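Local coordinates for pullulanase (Klebsiella oxytoca, PDB 2YOC), which hydrolyses alpha-1,6-glucosidic linkages in pullulan and related branched alpha-glucans, at residues B[652-657]-B[684-689]; B[397-402]-B[584-589]; B[64-69]-B[81-86]; B[112-117]-B[124-129]. All blocks are in the same frame, centred on the assembly; numbering follows the deposited sequence.

Along the chain, contact 3 comes first, joining strand 63-68 to the loop that follows it across 11 intervening residues. Contact 4 then closes the hairpin of strands 110-117 and 127-130 over six residues. Strands 63-68 and 110-117 are neighbours in one sheet, so these two contacts adjoin, and both also touch the second subunit. Contact 2 spans 181 residues, bringing a loop before the barrel up to its strand 586-591. Contact 1 follows over 26 residues, linking helix 640-655 with the approach to strand 690-693. All four lie in series, with none nested or crossing. Contacts 1 and 2 meet where N686 packs on M399; their centres lie about 55 to 65 Å from those of contacts 3 and 4.

Contact 1: B[652-657]-B[684-689]; sequences VWTTDY and ALNPDI
T655 and L685 are the residues whose CA atoms come nearest, 6.7 Å apart. Segment 652-657 carries the C-terminal part of helix 640-655, whereas 684-689 has no regular structure and connects helix 672-683 to strand 690-693. Both belong to the (beta/alpha)8 barrel, so the contact joins one barrel helix to the loop leading into the fifth strand. In the helix, V652 O accepts from both D656 N and Y657 N. In the loop, N686 to I689 form a type I turn whose closing backbone bond is weak. An Asx turn braces it, with N686 OD1 accepting from D688 N at 3.1 Å.

No hydrogen bond crosses between the segments; the contact is van der Waals packing, mostly of methyl and methylene groups. T654 has CG2 anti to its backbone N, which directs this methyl to N686 CB at 3.7 Å. The hydroxyl of T654 turns back instead to L650 O within its own helix. N686 also packs on M399, while F662 and I682 flank both T654 and I689. Nearer the surface, the side chains of T655 and L685 cross at about a right angle, T655 OG1 lying 3.8 Å from L685 CD2 in a purely van der Waals approach. On the buried side, T654 and I689 meet tip to tip, with T654 CG2 3.8 Å from I689 CD1.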
loop_
_atom_site.group_PDB
_atom_site.type_symbol
_atom_site.label_atom_id
_atom_site.label_comp_id
_atom_site.label_asym_id
_atom_site.label_seq_id
_atom_site.Cartn_x
_atom_site.Cartn_y
_atom_site.Cartn_z
ATOM N N VAL B 652 -45.789 -18.818 -3.204
ATOM C CA VAL B 652 -46.930 -18.759 -2.301
ATOM C C VAL B 652 -46.891 -17.503 -1.392
ATOM O O VAL B 652 -47.878 -16.755 -1.337
ATOM C CB VAL B 652 -47.060 -20.074 -1.510
ATOM C CG1 VAL B 652 -48.041 -19.950 -0.364
ATOM C CG2 VAL B 652 -47.461 -21.223 -2.423
ATOM N N TRP B 653 -45.758 -17.249 -0.715
ATOM C CA TRP B 653 -45.673 -16.075 0.156
ATOM C C TRP B 653 -45.823 -14.799 -0.668
ATOM O O TRP B 653 -46.454 -13.839 -0.211
ATOM C CB TRP B 653 -44.377 -16.061 0.967
ATOM C CG TRP B 653 -44.183 -17.259 1.857
ATOM C CD1 TRP B 653 -43.284 -18.272 1.686
ATOM C CD2 TRP B 653 -44.905 -17.563 3.064
ATOM N NE1 TRP B 653 -43.361 -19.156 2.744
ATOM C CE2 TRP B 653 -44.355 -18.750 3.596
ATOM C CE3 TRP B 653 -45.946 -16.929 3.767
ATOM C CZ2 TRP B 653 -44.821 -19.319 4.787
ATOM C CZ3 TRP B 653 -46.382 -17.477 4.968
ATOM C CH2 TRP B 653 -45.839 -18.664 5.452
ATOM N N THR B 654 -45.316 -14.828 -1.918
ATOM C CA THR B 654 -45.425 -13.709 -2.846
ATOM C C THR B 654 -46.870 -13.401 -3.237
ATOM O O THR B 654 -47.323 -12.328 -2.838
ATOM C CB THR B 654 -44.411 -13.800 -3.981
ATOM O OG1 THR B 654 -43.132 -14.009 -3.405
ATOM C CG2 THR B 654 -44.350 -12.545 -4.802
ATOM N N THR B 655 -47.597 -14.314 -3.949
ATOM C CA THR B 655 -48.995 -14.063 -4.344
ATOM C C THR B 655 -50.097 -14.388 -3.385
ATOM O O THR B 655 -51.113 -13.675 -3.382
ATOM C CB THR B 655 -49.390 -14.517 -5.752
ATOM O OG1 THR B 655 -48.879 -15.813 -6.046
ATOM C CG2 THR B 655 -49.058 -13.483 -6.799
ATOM N N ASP B 656 -49.968 -15.460 -2.618
ATOM C CA ASP B 656 -51.065 -15.785 -1.722
ATOM C C ASP B 656 -51.002 -14.984 -0.417
ATOM O O ASP B 656 -52.038 -14.599 0.131
ATOM C CB ASP B 656 -51.170 -17.294 -1.545
ATOM C CG ASP B 656 -51.278 -18.010 -2.898
ATOM O OD1 ASP B 656 -52.171 -17.638 -3.709
ATOM O OD2 ASP B 656 -50.478 -18.939 -3.146
ATOM N N TYR B 657 -49.788 -14.632 0.003
ATOM C CA TYR B 657 -49.583 -13.856 1.229
ATOM C C TYR B 657 -49.251 -12.393 1.042
ATOM O O TYR B 657 -49.303 -11.625 2.013
ATOM C CB TYR B 657 -48.630 -14.563 2.183
ATOM C CG TYR B 657 -49.287 -15.803 2.734
ATOM C CD1 TYR B 657 -50.269 -15.715 3.715
ATOM C CD2 TYR B 657 -48.992 -17.060 2.216
ATOM C CE1 TYR B 657 -50.858 -16.857 4.247
ATOM C CE2 TYR B 657 -49.599 -18.206 2.720
ATOM C CZ TYR B 657 -50.521 -18.101 3.747
ATOM O OH TYR B 657 -51.095 -19.231 4.277
ATOM N N ALA B 684 -41.835 -12.880 -11.896
ATOM C CA ALA B 684 -42.954 -13.095 -12.793
ATOM C C ALA B 684 -44.310 -13.027 -12.064
ATOM O O ALA B 684 -45.361 -12.964 -12.717
ATOM C CB ALA B 684 -42.782 -14.410 -13.517
ATOM N N LEU B 685 -44.281 -13.006 -10.728
ATOM C CA LEU B 685 -45.470 -12.941 -9.882
ATOM C C LEU B 685 -45.609 -11.591 -9.250
ATOM O O LEU B 685 -46.720 -11.212 -8.878
ATOM C CB LEU B 685 -45.405 -13.988 -8.775
ATOM C CG LEU B 685 -45.567 -15.399 -9.237
ATOM C CD1 LEU B 685 -44.804 -16.324 -8.334
ATOM C CD2 LEU B 685 -47.016 -15.790 -9.336
ATOM N N ASN B 686 -44.466 -10.906 -9.053
ATOM C CA ASN B 686 -44.318 -9.554 -8.516
ATOM C C ASN B 686 -42.971 -9.005 -9.012
ATOM O O ASN B 686 -41.897 -9.399 -8.523
ATOM C CB ASN B 686 -44.380 -9.557 -7.016
ATOM C CG ASN B 686 -44.463 -8.189 -6.406
ATOM O OD1 ASN B 686 -43.981 -7.167 -6.953
ATOM N ND2 ASN B 686 -45.064 -8.167 -5.223
ATOM N N PRO B 687 -43.030 -8.090 -9.994
ATOM C CA PRO B 687 -41.799 -7.585 -10.617
ATOM C C PRO B 687 -40.963 -6.683 -9.752
ATOM O O PRO B 687 -39.786 -6.467 -10.064
ATOM C CB PRO B 687 -42.315 -6.844 -11.838
ATOM C CG PRO B 687 -43.724 -7.371 -12.057
ATOM C CD PRO B 687 -44.219 -7.559 -10.677
ATOM N N ASP B 688 -41.562 -6.175 -8.660
ATOM C CA ASP B 688 -40.899 -5.243 -7.742
ATOM C C ASP B 688 -40.521 -5.889 -6.426
ATOM O O ASP B 688 -40.460 -5.224 -5.384
ATOM C CB ASP B 688 -41.768 -3.980 -7.558
ATOM C CG ASP B 688 -42.178 -3.332 -8.873
ATOM O OD1 ASP B 688 -41.448 -3.530 -9.906
ATOM O OD2 ASP B 688 -43.209 -2.633 -8.886
ATOM N N ILE B 689 -40.250 -7.202 -6.481
ATOM C CA ILE B 689 -39.894 -7.943 -5.271
ATOM C C ILE B 689 -38.440 -7.727 -4.898
ATOM O O ILE B 689 -37.590 -7.660 -5.757
ATOM C CB ILE B 689 -40.293 -9.435 -5.383
ATOM C CG1 ILE B 689 -40.425 -10.089 -3.996
ATOM C CG2 ILE B 689 -39.384 -10.240 -6.372
ATOM C CD1 ILE B 689 -41.741 -10.103 -3.495
#

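Contact 2: B[397-402]-B[584-589]; sequences LTMPHA and GMNVIM
The imidazole of H401 and the carboxamide of N586 meet with their planes 66° apart, the amide oxygen OD1 lying at the ring's edge and in its plane. G584 O and M585 CA also sit along that edge. N586 opens the third strand of the (beta/alpha)8 barrel, and its amide grips both the backbone N-H and the backbone C=O of H401 in loop 397-402. Its OD1 accepts from H401 N at 2.8 Å, in the carbonyl plane and on a lone pair. Its ND2 donates to H401 O at 3.1 Å with a fairly straight angle of 162°, that oxygen lying almost in the amide plane. ND2 also bonds to Q403 OE1, a further hold on its rotation. The selenomethionine M399 lays its CG against the amide, 3.3 Å from N586 ND2, while P400 runs antiparallel to it, its CD 3.2 Å from N586 OD1 and its CG against the backbone of M585. A weak bond adds to these, H401 NE2 donating to G584 O at 3.2 Å.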
loop_
_atom_site.group_PDB
_atom_site.type_symbol
_atom_site.label_atom_id
_atom_site.label_comp_id
_atom_site.label_asym_id
_atom_site.label_seq_id
_atom_site.Cartn_x
_atom_site.Cartn_y
_atom_site.Cartn_z
ATOM N N LEU B 397 -55.528 -5.356 -2.289
ATOM C CA LEU B 397 -54.518 -4.809 -1.393
ATOM C C LEU B 397 -53.254 -4.526 -2.201
ATOM O O LEU B 397 -52.740 -5.410 -2.897
ATOM C CB LEU B 397 -54.211 -5.744 -0.212
ATOM C CG LEU B 397 -53.156 -5.221 0.766
ATOM C CD1 LEU B 397 -53.667 -4.036 1.557
ATOM C CD2 LEU B 397 -52.638 -6.313 1.659
ATOM N N THR B 398 -52.751 -3.290 -2.099
ATOM C CA THR B 398 -51.539 -2.881 -2.811
ATOM C C THR B 398 -50.429 -2.533 -1.825
ATOM O O THR B 398 -50.695 -2.210 -0.669
ATOM C CB THR B 398 -51.807 -1.689 -3.727
ATOM O OG1 THR B 398 -52.334 -0.600 -2.949
ATOM C CG2 THR B 398 -52.722 -2.027 -4.890
HETATM N N MSE B 399 -49.180 -2.580 -2.321
HETATM C CA MSE B 399 -47.929 -2.259 -1.636
HETATM C C MSE B 399 -47.945 -0.742 -1.346
HETATM O O MSE B 399 -47.984 0.049 -2.300
HETATM C CB MSE B 399 -46.810 -2.584 -2.626
HETATM C CG MSE B 399 -45.469 -2.831 -2.025
HETATM SE SE MSE B 399 -44.198 -3.215 -3.457
HETATM C CE MSE B 399 -45.000 -4.837 -4.265
ATOM N N PRO B 400 -47.964 -0.308 -0.065
ATOM C CA PRO B 400 -48.008 1.146 0.219
ATOM C C PRO B 400 -46.791 1.943 -0.273
ATOM O O PRO B 400 -46.920 3.136 -0.581
ATOM C CB PRO B 400 -48.150 1.221 1.745
ATOM C CG PRO B 400 -47.681 -0.085 2.246
ATOM C CD PRO B 400 -47.958 -1.107 1.173
ATOM N N HIS B 401 -45.607 1.293 -0.347
ATOM C CA HIS B 401 -44.393 1.947 -0.813
ATOM C C HIS B 401 -43.887 1.303 -2.072
ATOM O O HIS B 401 -43.810 0.070 -2.145
ATOM C CB HIS B 401 -43.324 1.874 0.251
ATOM C CG HIS B 401 -43.642 2.707 1.434
ATOM N ND1 HIS B 401 -43.217 4.017 1.523
ATOM C CD2 HIS B 401 -44.355 2.398 2.545
ATOM C CE1 HIS B 401 -43.652 4.453 2.698
ATOM N NE2 HIS B 401 -44.347 3.521 3.345
ATOM N N ALA B 402 -43.513 2.127 -3.062
ATOM C CA ALA B 402 -42.974 1.629 -4.309
ATOM C C ALA B 402 -41.647 0.904 -4.105
ATOM O O ALA B 402 -40.917 1.195 -3.135
ATOM C CB ALA B 402 -42.784 2.763 -5.278
ATOM N N GLY B 584 -49.709 1.425 6.945
ATOM C CA GLY B 584 -49.098 1.925 5.710
ATOM C C GLY B 584 -47.613 1.675 5.497
ATOM O O GLY B 584 -46.864 2.584 5.109
HETATM N N MSE B 585 -47.193 0.425 5.740
HETATM C CA MSE B 585 -45.825 -0.053 5.582
HETATM C C MSE B 585 -45.803 -1.356 4.791
HETATM O O MSE B 585 -46.733 -2.168 4.899
HETATM C CB MSE B 585 -45.201 -0.288 6.960
HETATM C CG MSE B 585 -44.689 0.986 7.617
HETATM SE SE MSE B 585 -43.799 0.682 9.335
HETATM C CE MSE B 585 -45.346 0.215 10.438
ATOM N N ASN B 586 -44.739 -1.566 4.004
ATOM C CA ASN B 586 -44.553 -2.810 3.250
ATOM C C ASN B 586 -44.146 -3.943 4.227
ATOM O O ASN B 586 -43.853 -3.664 5.390
ATOM C CB ASN B 586 -43.450 -2.628 2.226
ATOM C CG ASN B 586 -43.800 -1.802 1.040
ATOM O OD1 ASN B 586 -44.760 -1.022 1.043
ATOM N ND2 ASN B 586 -42.985 -1.936 0.000
ATOM N N VAL B 587 -44.111 -5.213 3.748
ATOM C CA VAL B 587 -43.738 -6.390 4.567
ATOM C C VAL B 587 -42.546 -7.176 3.993
ATOM O O VAL B 587 -42.529 -7.533 2.808
ATOM C CB VAL B 587 -44.923 -7.354 4.889
ATOM C CG1 VAL B 587 -44.482 -8.429 5.874
ATOM C CG2 VAL B 587 -46.135 -6.597 5.426
ATOM N N ILE B 588 -41.589 -7.465 4.855
ATOM C CA ILE B 588 -40.452 -8.296 4.522
ATOM C C ILE B 588 -40.546 -9.548 5.404
ATOM O O ILE B 588 -40.668 -9.435 6.632
ATOM C CB ILE B 588 -39.078 -7.578 4.696
ATOM C CG1 ILE B 588 -38.911 -6.452 3.664
ATOM C CG2 ILE B 588 -37.902 -8.597 4.625
ATOM C CD1 ILE B 588 -37.851 -5.461 4.022
HETATM N N MSE B 589 -40.472 -10.729 4.783
HETATM C CA MSE B 589 -40.455 -11.968 5.550
HETATM C C MSE B 589 -39.042 -12.512 5.614
HETATM O O MSE B 589 -38.368 -12.658 4.591
HETATM C CB MSE B 589 -41.364 -13.020 4.931
HETATM C CG MSE B 589 -42.462 -13.449 5.822
HETATM SE SE MSE B 589 -43.455 -14.798 4.915
HETATM C CE MSE B 589 -42.412 -16.400 5.516
#

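Contact 3: B[64-69]-B[81-86]; sequences NLYLWN and ADWNDV
Y66 gives up the most surface here, with W83 reaching over one face of its ring and the backbone of A81 and D82 lying along its edge. The aromatic pair is edge-to-face, the edge of W83 turned to the face of Y66; the centroids of the Y66 ring and the six-membered ring of W83 are 4.7 Å apart, and the planes lie at 61°. W83 CE3 stands above the middle of the tyrosine ring, 3.5 Å from Y66 CG. Having CG anti to the backbone N (chi1 179°), Y66 extends across the loop, and its OH donates to A81 O at 3.2 Å. D82 O lies in the ring plane, 3.6 Å from Y66 CE1.

Within the chain, strand 63-68 lies at the edge of an antiparallel sheet of the bacterial pullulanase-associated domain, next to strand 110-117, and loop 81-86 packs over the side chains of N64 and Y66. R116 of the adjacent strand makes a cation-pi contact with W83 and bonds W83 O through NH1. The tryptophan also stacks on W83 of the second subunit, so the pair borders a subunit interface.

At the other end, N64 lies against V86. Its CB is 3.5 Å from V86 O, and its CG is 3.7 Å from V86 CG1.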
loop_
_atom_site.group_PDB
_atom_site.type_symbol
_atom_site.label_atom_id
_atom_site.label_comp_id
_atom_site.label_asym_id
_atom_site.label_seq_id
_atom_site.Cartn_x
_atom_site.Cartn_y
_atom_site.Cartn_z
ATOM N N ASN B 64 -2.290 -48.265 25.413
ATOM C CA ASN B 64 -2.663 -47.902 26.786
ATOM C C ASN B 64 -4.011 -47.188 26.874
ATOM O O ASN B 64 -4.409 -46.492 25.941
ATOM C CB ASN B 64 -1.573 -47.032 27.437
ATOM C CG ASN B 64 -1.266 -45.751 26.692
ATOM O OD1 ASN B 64 -0.860 -45.757 25.525
ATOM N ND2 ASN B 64 -1.404 -44.624 27.371
ATOM N N LEU B 65 -4.692 -47.322 28.010
ATOM C CA LEU B 65 -5.969 -46.644 28.192
ATOM C C LEU B 65 -5.842 -45.503 29.171
ATOM O O LEU B 65 -5.407 -45.722 30.307
ATOM C CB LEU B 65 -7.065 -47.584 28.724
ATOM C CG LEU B 65 -7.211 -48.972 28.155
ATOM C CD1 LEU B 65 -8.329 -49.675 28.846
ATOM C CD2 LEU B 65 -7.460 -48.945 26.648
ATOM N N TYR B 66 -6.270 -44.294 28.767
ATOM C CA TYR B 66 -6.321 -43.188 29.720
ATOM C C TYR B 66 -7.687 -43.326 30.398
ATOM O O TYR B 66 -8.725 -43.069 29.776
ATOM C CB TYR B 66 -6.112 -41.792 29.086
ATOM C CG TYR B 66 -6.198 -40.666 30.103
ATOM C CD1 TYR B 66 -5.147 -40.408 30.982
ATOM C CD2 TYR B 66 -7.340 -39.878 30.205
ATOM C CE1 TYR B 66 -5.235 -39.395 31.939
ATOM C CE2 TYR B 66 -7.434 -38.856 31.151
ATOM C CZ TYR B 66 -6.377 -38.614 32.012
ATOM O OH TYR B 66 -6.468 -37.598 32.935
ATOM N N LEU B 67 -7.673 -43.838 31.637
ATOM C CA LEU B 67 -8.862 -44.078 32.450
ATOM C C LEU B 67 -8.971 -43.003 33.539
ATOM O O LEU B 67 -7.946 -42.573 34.082
ATOM C CB LEU B 67 -8.828 -45.507 33.004
ATOM C CG LEU B 67 -8.911 -46.618 31.941
ATOM C CD1 LEU B 67 -8.047 -47.795 32.315
ATOM C CD2 LEU B 67 -10.335 -47.062 31.707
ATOM N N TRP B 68 -10.205 -42.499 33.784
ATOM C CA TRP B 68 -10.458 -41.372 34.693
ATOM C C TRP B 68 -11.894 -41.277 35.195
ATOM O O TRP B 68 -12.837 -41.508 34.437
ATOM C CB TRP B 68 -10.068 -40.046 34.002
ATOM C CG TRP B 68 -10.720 -39.841 32.659
ATOM C CD1 TRP B 68 -10.463 -40.519 31.499
ATOM C CD2 TRP B 68 -11.745 -38.902 32.354
ATOM N NE1 TRP B 68 -11.284 -40.068 30.495
ATOM C CE2 TRP B 68 -12.071 -39.062 30.988
ATOM C CE3 TRP B 68 -12.418 -37.928 33.103
ATOM C CZ2 TRP B 68 -13.057 -38.302 30.363
ATOM C CZ3 TRP B 68 -13.384 -37.165 32.479
ATOM C CH2 TRP B 68 -13.695 -37.352 31.126
ATOM N N ASN B 69 -12.042 -40.863 36.462
ATOM C CA ASN B 69 -13.317 -40.689 37.157
ATOM C C ASN B 69 -13.870 -39.252 37.063
ATOM O O ASN B 69 -13.158 -38.289 37.385
ATOM C CB ASN B 69 -13.165 -41.090 38.639
ATOM C CG ASN B 69 -13.284 -42.564 38.928
ATOM O OD1 ASN B 69 -14.099 -43.269 38.346
ATOM N ND2 ASN B 69 -12.542 -43.040 39.912
ATOM N N ALA B 81 -3.949 -40.452 37.154
ATOM C CA ALA B 81 -4.185 -39.020 36.959
ATOM C C ALA B 81 -3.404 -38.468 35.760
ATOM O O ALA B 81 -3.971 -37.748 34.928
ATOM C CB ALA B 81 -3.827 -38.254 38.227
ATOM N N ASP B 82 -2.098 -38.815 35.686
ATOM C CA ASP B 82 -1.138 -38.399 34.658
ATOM C C ASP B 82 -1.588 -38.840 33.256
ATOM O O ASP B 82 -1.829 -40.029 33.020
ATOM C CB ASP B 82 0.275 -38.944 35.019
ATOM C CG ASP B 82 1.514 -38.386 34.309
ATOM O OD1 ASP B 82 1.368 -37.482 33.482
ATOM O OD2 ASP B 82 2.634 -38.858 34.606
ATOM N N TRP B 83 -1.757 -37.852 32.349
ATOM C CA TRP B 83 -2.107 -38.071 30.944
ATOM C C TRP B 83 -0.889 -38.672 30.241
ATOM O O TRP B 83 -1.060 -39.517 29.361
ATOM C CB TRP B 83 -2.560 -36.760 30.260
ATOM C CG TRP B 83 -2.690 -36.854 28.760
ATOM C CD1 TRP B 83 -1.747 -36.520 27.835
ATOM C CD2 TRP B 83 -3.800 -37.381 28.026
ATOM N NE1 TRP B 83 -2.205 -36.795 26.571
ATOM C CE2 TRP B 83 -3.467 -37.318 26.657
ATOM C CE3 TRP B 83 -5.063 -37.868 28.388
ATOM C CZ2 TRP B 83 -4.338 -37.748 25.655
ATOM C CZ3 TRP B 83 -5.926 -38.292 27.395
ATOM C CH2 TRP B 83 -5.561 -38.234 26.046
ATOM N N ASN B 84 0.341 -38.248 30.650
ATOM C CA ASN B 84 1.616 -38.756 30.129
ATOM C C ASN B 84 1.871 -40.202 30.566
ATOM O O ASN B 84 2.727 -40.869 29.973
ATOM C CB ASN B 84 2.796 -37.842 30.496
ATOM C CG ASN B 84 3.171 -36.839 29.415
ATOM O OD1 ASN B 84 3.280 -37.165 28.225
ATOM N ND2 ASN B 84 3.438 -35.601 29.814
ATOM N N ASP B 85 1.101 -40.699 31.572
ATOM C CA ASP B 85 1.187 -42.072 32.061
ATOM C C ASP B 85 0.655 -43.082 31.040
ATOM O O ASP B 85 -0.560 -43.245 30.857
ATOM C CB ASP B 85 0.509 -42.240 33.427
ATOM C CG ASP B 85 0.849 -43.549 34.101
ATOM O OD1 ASP B 85 2.009 -43.698 34.562
ATOM O OD2 ASP B 85 -0.028 -44.435 34.140
ATOM N N VAL B 86 1.605 -43.747 30.373
ATOM C CA VAL B 86 1.399 -44.785 29.364
ATOM C C VAL B 86 1.474 -46.177 30.083
ATOM O O VAL B 86 1.304 -47.214 29.434
ATOM C CB VAL B 86 2.433 -44.590 28.197
ATOM C CG1 VAL B 86 2.360 -45.694 27.143
ATOM C CG2 VAL B 86 2.262 -43.223 27.532
#

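Contact 4: B[112-117]-B[124-129]; sequences NVIVRD and DSDLRV
V113 and L127 exchange two backbone hydrogen bonds, V113 N donating to L127 O at 3.2 Å and L127 N to V113 O at 3.1 Å. Between them these bonds satisfy the N-H and the C=O of both residues. Next to this hydrogen-bonded pair, N112 and R128 form a non-hydrogen-bonded one, and this pairing places their side chains side by side on the same face of the sheet. The R128 chain is extended from CG to NE, which brings NE alongside the amide oxygen of N112. N112 OD1 accepts a weak bond from R128 NE at 3.5 Å, in the plane of the guanidinium and at its edge. The amide nitrogen ND2 of N112 is taken up by W68 O and N70 OD1.

The two segments belong to the antiparallel hairpin of strands 110-117 and 127-130, within the bacterial pullulanase-associated domain; the short stretches 112-117 and 127-129 run at 136° to one another, far from strictly antiparallel. Strand 110-117 is central in its sheet: I114 is bonded on its other side to Y66.

D126, just ahead of the second strand, looks to the second subunit, its OD2 bonded to T119 OG1 there. S125 OG pairs with S146 OG. On the face of V113 and L127 the contact is apolar, V115 CG2 lying 3.9 Å from L127 CD1 and V113 CG2 4.2 Å from V129 CG2, with V141 covering V115 and L127.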
loop_
_atom_site.group_PDB
_atom_site.type_symbol
_atom_site.label_atom_id
_atom_site.label_comp_id
_atom_site.label_asym_id
_atom_site.label_seq_id
_atom_site.Cartn_x
_atom_site.Cartn_y
_atom_site.Cartn_z
ATOM N N ASN B 112 -15.111 -44.059 31.964
ATOM C CA ASN B 112 -14.539 -43.229 30.882
ATOM C C ASN B 112 -13.243 -43.860 30.350
ATOM O O ASN B 112 -12.230 -43.883 31.057
ATOM C CB ASN B 112 -14.248 -41.789 31.345
ATOM C CG ASN B 112 -15.423 -41.014 31.864
ATOM O OD1 ASN B 112 -16.293 -40.564 31.107
ATOM N ND2 ASN B 112 -15.414 -40.765 33.163
ATOM N N VAL B 113 -13.281 -44.364 29.107
ATOM C CA VAL B 113 -12.125 -44.993 28.461
ATOM C C VAL B 113 -11.668 -44.193 27.232
ATOM O O VAL B 113 -12.473 -43.860 26.361
ATOM C CB VAL B 113 -12.380 -46.477 28.074
ATOM C CG1 VAL B 113 -11.066 -47.219 27.835
ATOM C CG2 VAL B 113 -13.230 -47.195 29.113
ATOM N N ILE B 114 -10.368 -43.899 27.169
ATOM C CA ILE B 114 -9.746 -43.269 26.013
ATOM C C ILE B 114 -8.699 -44.268 25.588
ATOM O O ILE B 114 -7.727 -44.509 26.309
ATOM C CB ILE B 114 -9.179 -41.838 26.240
ATOM C CG1 ILE B 114 -10.314 -40.836 26.557
ATOM C CG2 ILE B 114 -8.390 -41.383 25.002
ATOM C CD1 ILE B 114 -9.896 -39.599 27.312
ATOM N N VAL B 115 -8.954 -44.914 24.462
ATOM C CA VAL B 115 -8.071 -45.925 23.901
ATOM C C VAL B 115 -6.930 -45.217 23.141
ATOM O O VAL B 115 -7.196 -44.367 22.291
ATOM C CB VAL B 115 -8.899 -46.920 23.048
ATOM C CG1 VAL B 115 -8.002 -47.869 22.260
ATOM C CG2 VAL B 115 -9.883 -47.698 23.923
ATOM N N ARG B 116 -5.669 -45.519 23.510
ATOM C CA ARG B 116 -4.489 -44.864 22.932
ATOM C C ARG B 116 -3.336 -45.799 22.528
ATOM O O ARG B 116 -3.249 -46.932 22.990
ATOM C CB ARG B 116 -3.923 -43.820 23.919
ATOM C CG ARG B 116 -4.859 -42.707 24.355
ATOM C CD ARG B 116 -4.096 -41.688 25.180
ATOM N NE ARG B 116 -3.826 -42.142 26.549
ATOM C CZ ARG B 116 -2.831 -41.695 27.310
ATOM N NH1 ARG B 116 -1.977 -40.794 26.838
ATOM N NH2 ARG B 116 -2.669 -42.158 28.541
ATOM N N ASP B 117 -2.436 -45.277 21.673
ATOM C CA ASP B 117 -1.172 -45.866 21.197
ATOM C C ASP B 117 -0.165 -44.732 21.469
ATOM O O ASP B 117 0.081 -43.861 20.632
ATOM C CB ASP B 117 -1.242 -46.242 19.696
ATOM C CG ASP B 117 -0.080 -47.065 19.144
ATOM O OD1 ASP B 117 1.058 -46.908 19.647
ATOM O OD2 ASP B 117 -0.287 -47.786 18.144
ATOM N N ASP B 124 -11.536 -41.616 18.209
ATOM C CA ASP B 124 -11.822 -40.172 18.114
ATOM C C ASP B 124 -12.631 -39.614 19.303
ATOM O O ASP B 124 -12.192 -38.656 19.952
ATOM C CB ASP B 124 -12.483 -39.817 16.752
ATOM C CG ASP B 124 -13.572 -40.764 16.261
ATOM O OD1 ASP B 124 -13.228 -41.787 15.618
ATOM O OD2 ASP B 124 -14.773 -40.463 16.484
ATOM N N SER B 125 -13.784 -40.244 19.594
ATOM C CA SER B 125 -14.689 -39.894 20.685
ATOM C C SER B 125 -14.251 -40.522 22.019
ATOM O O SER B 125 -13.645 -41.606 22.043
ATOM C CB SER B 125 -16.120 -40.320 20.350
ATOM O OG SER B 125 -16.272 -41.726 20.203
ATOM N N ASP B 126 -14.568 -39.826 23.135
ATOM C CA ASP B 126 -14.316 -40.320 24.485
ATOM C C ASP B 126 -15.394 -41.380 24.744
ATOM O O ASP B 126 -16.593 -41.074 24.692
ATOM C CB ASP B 126 -14.420 -39.185 25.523
ATOM C CG ASP B 126 -13.526 -37.981 25.309
ATOM O OD1 ASP B 126 -12.650 -38.039 24.419
ATOM O OD2 ASP B 126 -13.698 -36.982 26.037
ATOM N N LEU B 127 -14.974 -42.631 24.950
ATOM C CA LEU B 127 -15.912 -43.720 25.188
ATOM C C LEU B 127 -16.516 -43.631 26.582
ATOM O O LEU B 127 -15.851 -43.191 27.528
ATOM C CB LEU B 127 -15.240 -45.089 25.007
ATOM C CG LEU B 127 -14.555 -45.372 23.675
ATOM C CD1 LEU B 127 -13.560 -46.524 23.812
ATOM C CD2 LEU B 127 -15.572 -45.658 22.577
ATOM N N ARG B 128 -17.783 -44.036 26.695
ATOM C CA ARG B 128 -18.513 -44.097 27.953
ATOM C C ARG B 128 -19.211 -45.448 27.957
ATOM O O ARG B 128 -20.178 -45.646 27.217
ATOM C CB ARG B 128 -19.480 -42.911 28.110
ATOM C CG ARG B 128 -18.814 -41.653 28.671
ATOM C CD ARG B 128 -19.816 -40.538 28.931
ATOM N NE ARG B 128 -19.220 -39.388 29.620
ATOM C CZ ARG B 128 -19.826 -38.213 29.800
ATOM N NH1 ARG B 128 -21.057 -38.014 29.337
ATOM N NH2 ARG B 128 -19.207 -37.227 30.438
ATOM N N VAL B 129 -18.643 -46.412 28.710
ATOM C CA VAL B 129 -19.141 -47.789 28.788
ATOM C C VAL B 129 -20.250 -47.924 29.847
ATOM O O VAL B 129 -19.951 -48.077 31.031
ATOM C CB VAL B 129 -17.996 -48.834 28.970
ATOM C CG1 VAL B 129 -18.533 -50.268 28.995
ATOM C CG2 VAL B 129 -16.925 -48.682 27.896
#